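Local structure of metallophosphoesterase (Clostridium thermocellum, 4J6O) at residues K159-F162 with Q163-S167; Y192-A195 with S196-G200. The protein probably hydrolyses 2',3' phosphate ends of RNA as the manganese-binding, calcineurin-like phosphatase domain of the bacterial Pnkp-Hen1 RNA repair system. One frame throughout, in Å; residues are numbered along the deposited sequence.

Contact 1 (K159-F162 with Q163-S167); sequences KEEF and QGRGS
Arg165 reaches back to Glu161 and Phe162 through a chain that leaves beside its own backbone N (chi1 -59°) and then bends at chi3 (50°), while Glu161 stretches out with CG opposite its backbone N. Arg165 ends a type II beta turn that starts at Phe162, and Glu161 is the residue just before it; the turn follows a single 3-10 turn at 160-162 in the loop between strand 151-154 and helix 168-176. The turn is closed by Arg165 N bonding to Phe162 O at 2.9 Å, and Gly164 occupies its third position with a positive phi. The guanidinium then adds a second tie: Arg165 NH2 donates to Glu161 O at 3.2 Å in a nearly straight bond (165°), with that oxygen in the guanidinium plane but the donor well above the carbonyl plane. Glu161 OE2 forms a long salt bridge with Arg165 NH2, 3.8 Å. The guanidinium and the Phe162 ring stand almost perpendicular, and Arg165 NH2 comes 3.8 Å from Phe162 CD1. Phe162 and Arg165 also touch Val170 of the following helix, and Lys159 lays CE over one face of the Phe162 ring before pairing with Glu178. At the end of the 3-10 turn, Gln163 N donates to Glu160 O at 3.2 Å and more weakly to Lys159 O, and Gln163 CG packs 3.5 Å from Lys159 O.

Contact 2 (Y192-A195 with S196-G200); sequences YDWA and SDYRG
Both oxygens of the Asp193 carboxylate are hydrogen-bonded by Ser196 in the loop joining strands 189-191 and 203-206, where Asp193 centres an inverse gamma turn just ahead of a type I beta turn, Ala195 to Tyr198, which contains Ser196. Asp193 OD1 takes the backbone N of Ser196 at 3.2 Å, and OD2 takes the Ser196 hydroxyl, OG, at 2.9 Å. Each donor approaches from above the carboxylate plane. Asp193 CG, opposite its backbone N (chi1 -179°), carries the carboxylate forward to Ser196. Further on, Tyr192 OH donates to the anti lone pair of Asp197 OD2 in a short 2.6 Å bond. Ala195 O closes the turn by accepting from Tyr198 N at 3.2 Å and also receives Asn218 ND2. Ser196 O is met by Arg199 NH1 at 2.7 Å, and the same nitrogen donates to Tyr198 O. Weak bonds run from Ser196 N to Asp193 O, from Asp197 N to Trp194 O and from Trp194 NE1 to Ala156 O. The Tyr198 hydroxyl is engaged by Ala202 O. On the buried side, Trp194 turns its indole edge to the Tyr198 ring in an offset edge-to-face pair, planes 84° apart, with Trp194 CZ3 3.7 Å from Tyr198 CD1.

In the fold
Contact 1 comes first along the chain and contact 2 follows, their centres about 13 Å apart on the same side of the molecule and about 18 and 20 Å from its centre. Both are loops at the six-stranded sheet: contact 1 leaves strand 151-154, and contact 2 leads into the neighbouring parallel strand 203-206. They meet directly, Gln163 NE2 lying 2.8 Å from Tyr198 OH in a probable hydrogen bond, while Glu160 packs against Tyr198 and Gly200. Phe173 of helix 168-176 touches Lys159 of contact 1 and Trp194 of contact 2. Within the calcineurin-like domain the two loops thus pack side by side, one following and the other preceding adjacent strands of the sheet.

Contact 1 (K159-F162 with Q163-S167)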
loop_
_atom_site.group_PDB
_atom_site.type_symbol
_atom_site.label_atom_id
_atom_site.label_comp_id
_atom_site.label_asym_id
_atom_site.label_seq_id
_atom_site.Cartn_x
_atom_site.Cartn_y
_atom_site.Cartn_z
ATOM N N LYS A 159 0.963 -8.376 13.576
ATOM C CA LYS A 159 1.495 -9.370 14.496
ATOM C C LYS A 159 0.531 -10.562 14.629
ATOM O O LYS A 159 -0.657 -10.432 14.322
ATOM C CB LYS A 159 1.798 -8.736 15.856
ATOM C CG LYS A 159 0.626 -8.128 16.524
ATOM C CD LYS A 159 1.081 -7.745 17.969
ATOM C CE LYS A 159 0.134 -6.838 18.689
ATOM N NZ LYS A 159 0.613 -6.589 20.099
ATOM N N GLU A 160 1.067 -11.730 15.015
ATOM C CA GLU A 160 0.321 -12.991 14.976
ATOM C C GLU A 160 -1.055 -12.962 15.631
ATOM O O GLU A 160 -2.038 -13.419 15.042
ATOM C CB GLU A 160 1.150 -14.110 15.594
ATOM C CG GLU A 160 0.433 -15.446 15.572
ATOM C CD GLU A 160 1.324 -16.592 15.973
ATOM O OE1 GLU A 160 2.501 -16.353 16.341
ATOM O OE2 GLU A 160 0.842 -17.740 15.901
ATOM N N GLU A 161 -1.104 -12.415 16.851
ATOM C CA GLU A 161 -2.307 -12.367 17.678
ATOM C C GLU A 161 -3.482 -11.676 16.981
ATOM O O GLU A 161 -4.630 -11.944 17.298
ATOM C CB GLU A 161 -1.976 -11.651 19.013
ATOM C CG GLU A 161 -3.142 -11.401 19.967
ATOM C CD GLU A 161 -2.810 -10.396 21.096
ATOM O OE1 GLU A 161 -1.655 -9.910 21.173
ATOM O OE2 GLU A 161 -3.722 -10.095 21.915
ATOM N N PHE A 162 -3.192 -10.783 16.028
ATOM C CA PHE A 162 -4.221 -9.917 15.470
ATOM C C PHE A 162 -4.643 -10.435 14.075
ATOM O O PHE A 162 -5.620 -9.987 13.494
ATOM C CB PHE A 162 -3.642 -8.515 15.243
ATOM C CG PHE A 162 -3.513 -7.666 16.470
ATOM C CD1 PHE A 162 -3.816 -8.134 17.750
ATOM C CD2 PHE A 162 -3.110 -6.365 16.329
ATOM C CE1 PHE A 162 -3.678 -7.300 18.840
ATOM C CE2 PHE A 162 -2.972 -5.520 17.416
ATOM C CZ PHE A 162 -3.271 -5.980 18.680
ATOM N N GLN A 163 -3.862 -11.344 13.517
ATOM C CA GLN A 163 -4.180 -11.835 12.182
ATOM C C GLN A 163 -5.543 -12.485 12.122
ATOM O O GLN A 163 -5.897 -13.337 12.940
ATOM C CB GLN A 163 -3.113 -12.776 11.651
ATOM C CG GLN A 163 -1.768 -12.077 11.406
ATOM C CD GLN A 163 -0.680 -13.071 11.101
ATOM O OE1 GLN A 163 -0.945 -14.253 10.993
ATOM N NE2 GLN A 163 0.560 -12.606 11.011
ATOM N N GLY A 164 -6.334 -12.019 11.174
ATOM C CA GLY A 164 -7.658 -12.559 11.004
ATOM C C GLY A 164 -8.697 -11.905 11.883
ATOM O O GLY A 164 -9.866 -12.238 11.789
ATOM N N ARG A 165 -8.282 -10.957 12.715
ATOM C CA ARG A 165 -9.218 -10.252 13.574
ATOM C C ARG A 165 -9.735 -8.940 12.980
ATOM O O ARG A 165 -9.020 -8.215 12.282
ATOM C CB ARG A 165 -8.676 -10.086 14.999
ATOM C CG ARG A 165 -8.377 -11.443 15.619
ATOM C CD ARG A 165 -7.660 -11.312 16.924
ATOM N NE ARG A 165 -8.305 -10.380 17.834
ATOM C CZ ARG A 165 -7.752 -9.951 18.963
ATOM N NH1 ARG A 165 -8.413 -9.108 19.749
ATOM N NH2 ARG A 165 -6.534 -10.371 19.306
ATOM N N GLY A 166 -11.002 -8.663 13.259
ATOM C CA GLY A 166 -11.665 -7.568 12.604
ATOM C C GLY A 166 -11.894 -6.397 13.524
ATOM O O GLY A 166 -12.623 -5.490 13.157
ATOM N N SER A 167 -11.265 -6.386 14.697
ATOM C CA SER A 167 -11.503 -5.287 15.653
ATOM C C SER A 167 -10.910 -3.950 15.215
ATOM O O SER A 167 -10.057 -3.898 14.322
ATOM C CB SER A 167 -10.936 -5.646 17.026
ATOM O OG SER A 167 -9.525 -5.636 16.964
#

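Contact 2 (Y192-A195 with S196-G200)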
loop_
_atom_site.group_PDB
_atom_site.type_symbol
_atom_site.label_atom_id
_atom_site.label_comp_id
_atom_site.label_asym_id
_atom_site.label_seq_id
_atom_site.Cartn_x
_atom_site.Cartn_y
_atom_site.Cartn_z
ATOM N N TYR A 192 6.882 -0.005 18.221
ATOM C CA TYR A 192 7.191 -1.355 18.658
ATOM C C TYR A 192 7.654 -2.172 17.442
ATOM O O TYR A 192 6.990 -2.156 16.383
ATOM C CB TYR A 192 5.931 -1.986 19.230
ATOM C CG TYR A 192 6.047 -3.458 19.490
ATOM C CD1 TYR A 192 7.139 -3.993 20.149
ATOM C CD2 TYR A 192 5.050 -4.324 19.041
ATOM C CE1 TYR A 192 7.229 -5.365 20.363
ATOM C CE2 TYR A 192 5.119 -5.675 19.265
ATOM C CZ TYR A 192 6.215 -6.196 19.884
ATOM O OH TYR A 192 6.275 -7.551 20.093
ATOM N N ASP A 193 8.803 -2.836 17.601
ATOM C CA ASP A 193 9.387 -3.649 16.518
ATOM C C ASP A 193 8.750 -5.026 16.572
ATOM O O ASP A 193 9.330 -5.978 17.112
ATOM C CB ASP A 193 10.863 -3.800 16.784
ATOM C CG ASP A 193 11.567 -4.607 15.716
ATOM O OD1 ASP A 193 10.892 -5.173 14.812
ATOM O OD2 ASP A 193 12.787 -4.681 15.824
ATOM N N TRP A 194 7.543 -5.123 16.043
ATOM C CA TRP A 194 6.770 -6.334 16.153
ATOM C C TRP A 194 7.415 -7.455 15.331
ATOM O O TRP A 194 7.276 -8.648 15.649
ATOM C CB TRP A 194 5.352 -6.041 15.673
ATOM C CG TRP A 194 5.281 -5.819 14.174
ATOM C CD1 TRP A 194 5.433 -4.636 13.517
ATOM C CD2 TRP A 194 5.107 -6.824 13.149
ATOM N NE1 TRP A 194 5.356 -4.826 12.173
ATOM C CE2 TRP A 194 5.147 -6.153 11.906
ATOM C CE3 TRP A 194 4.927 -8.205 13.168
ATOM C CZ2 TRP A 194 5.041 -6.823 10.664
ATOM C CZ3 TRP A 194 4.818 -8.886 11.918
ATOM C CH2 TRP A 194 4.845 -8.187 10.701
ATOM N N ALA A 195 8.097 -7.079 14.251
ATOM C CA ALA A 195 8.616 -8.126 13.362
ATOM C C ALA A 195 9.713 -8.952 14.056
ATOM O O ALA A 195 9.846 -10.159 13.828
ATOM C CB ALA A 195 9.125 -7.524 12.046
ATOM N N SER A 196 10.483 -8.313 14.926
ATOM C CA SER A 196 11.482 -9.071 15.685
ATOM C C SER A 196 10.889 -10.140 16.589
ATOM O O SER A 196 11.495 -11.198 16.783
ATOM C CB SER A 196 12.406 -8.156 16.464
ATOM O OG SER A 196 13.257 -7.511 15.542
ATOM N N ASP A 197 9.700 -9.883 17.119
ATOM C CA ASP A 197 9.092 -10.815 18.039
ATOM C C ASP A 197 8.150 -11.766 17.335
ATOM O O ASP A 197 7.517 -12.587 17.988
ATOM C CB ASP A 197 8.305 -10.058 19.106
ATOM C CG ASP A 197 9.200 -9.304 20.080
ATOM O OD1 ASP A 197 10.396 -9.663 20.217
ATOM O OD2 ASP A 197 8.690 -8.344 20.704
ATOM N N TYR A 198 8.040 -11.648 16.008
ATOM C CA TYR A 198 7.085 -12.447 15.242
ATOM C C TYR A 198 7.525 -13.915 15.055
ATOM O O TYR A 198 8.656 -14.211 14.635
ATOM C CB TYR A 198 6.827 -11.791 13.868
ATOM C CG TYR A 198 5.772 -12.484 13.038
ATOM C CD1 TYR A 198 4.426 -12.304 13.313
ATOM C CD2 TYR A 198 6.123 -13.309 11.967
ATOM C CE1 TYR A 198 3.429 -12.933 12.568
ATOM C CE2 TYR A 198 5.146 -13.919 11.196
ATOM C CZ TYR A 198 3.806 -13.735 11.490
ATOM O OH TYR A 198 2.790 -14.340 10.761
ATOM N N ARG A 199 6.602 -14.815 15.379
ATOM C CA ARG A 199 6.846 -16.246 15.281
ATOM C C ARG A 199 5.627 -16.914 14.648
ATOM O O ARG A 199 5.374 -18.093 14.840
ATOM C CB ARG A 199 7.114 -16.837 16.677
ATOM C CG ARG A 199 8.339 -16.276 17.389
ATOM C CD ARG A 199 9.596 -16.464 16.542
ATOM N NE ARG A 199 10.823 -16.045 17.221
ATOM C CZ ARG A 199 11.296 -14.798 17.264
ATOM N NH1 ARG A 199 10.645 -13.793 16.682
ATOM N NH2 ARG A 199 12.429 -14.551 17.906
ATOM N N GLY A 200 4.875 -16.151 13.870
ATOM C CA GLY A 200 3.640 -16.640 13.297
ATOM C C GLY A 200 3.895 -17.514 12.065
ATOM O O GLY A 200 4.970 -17.483 11.442
#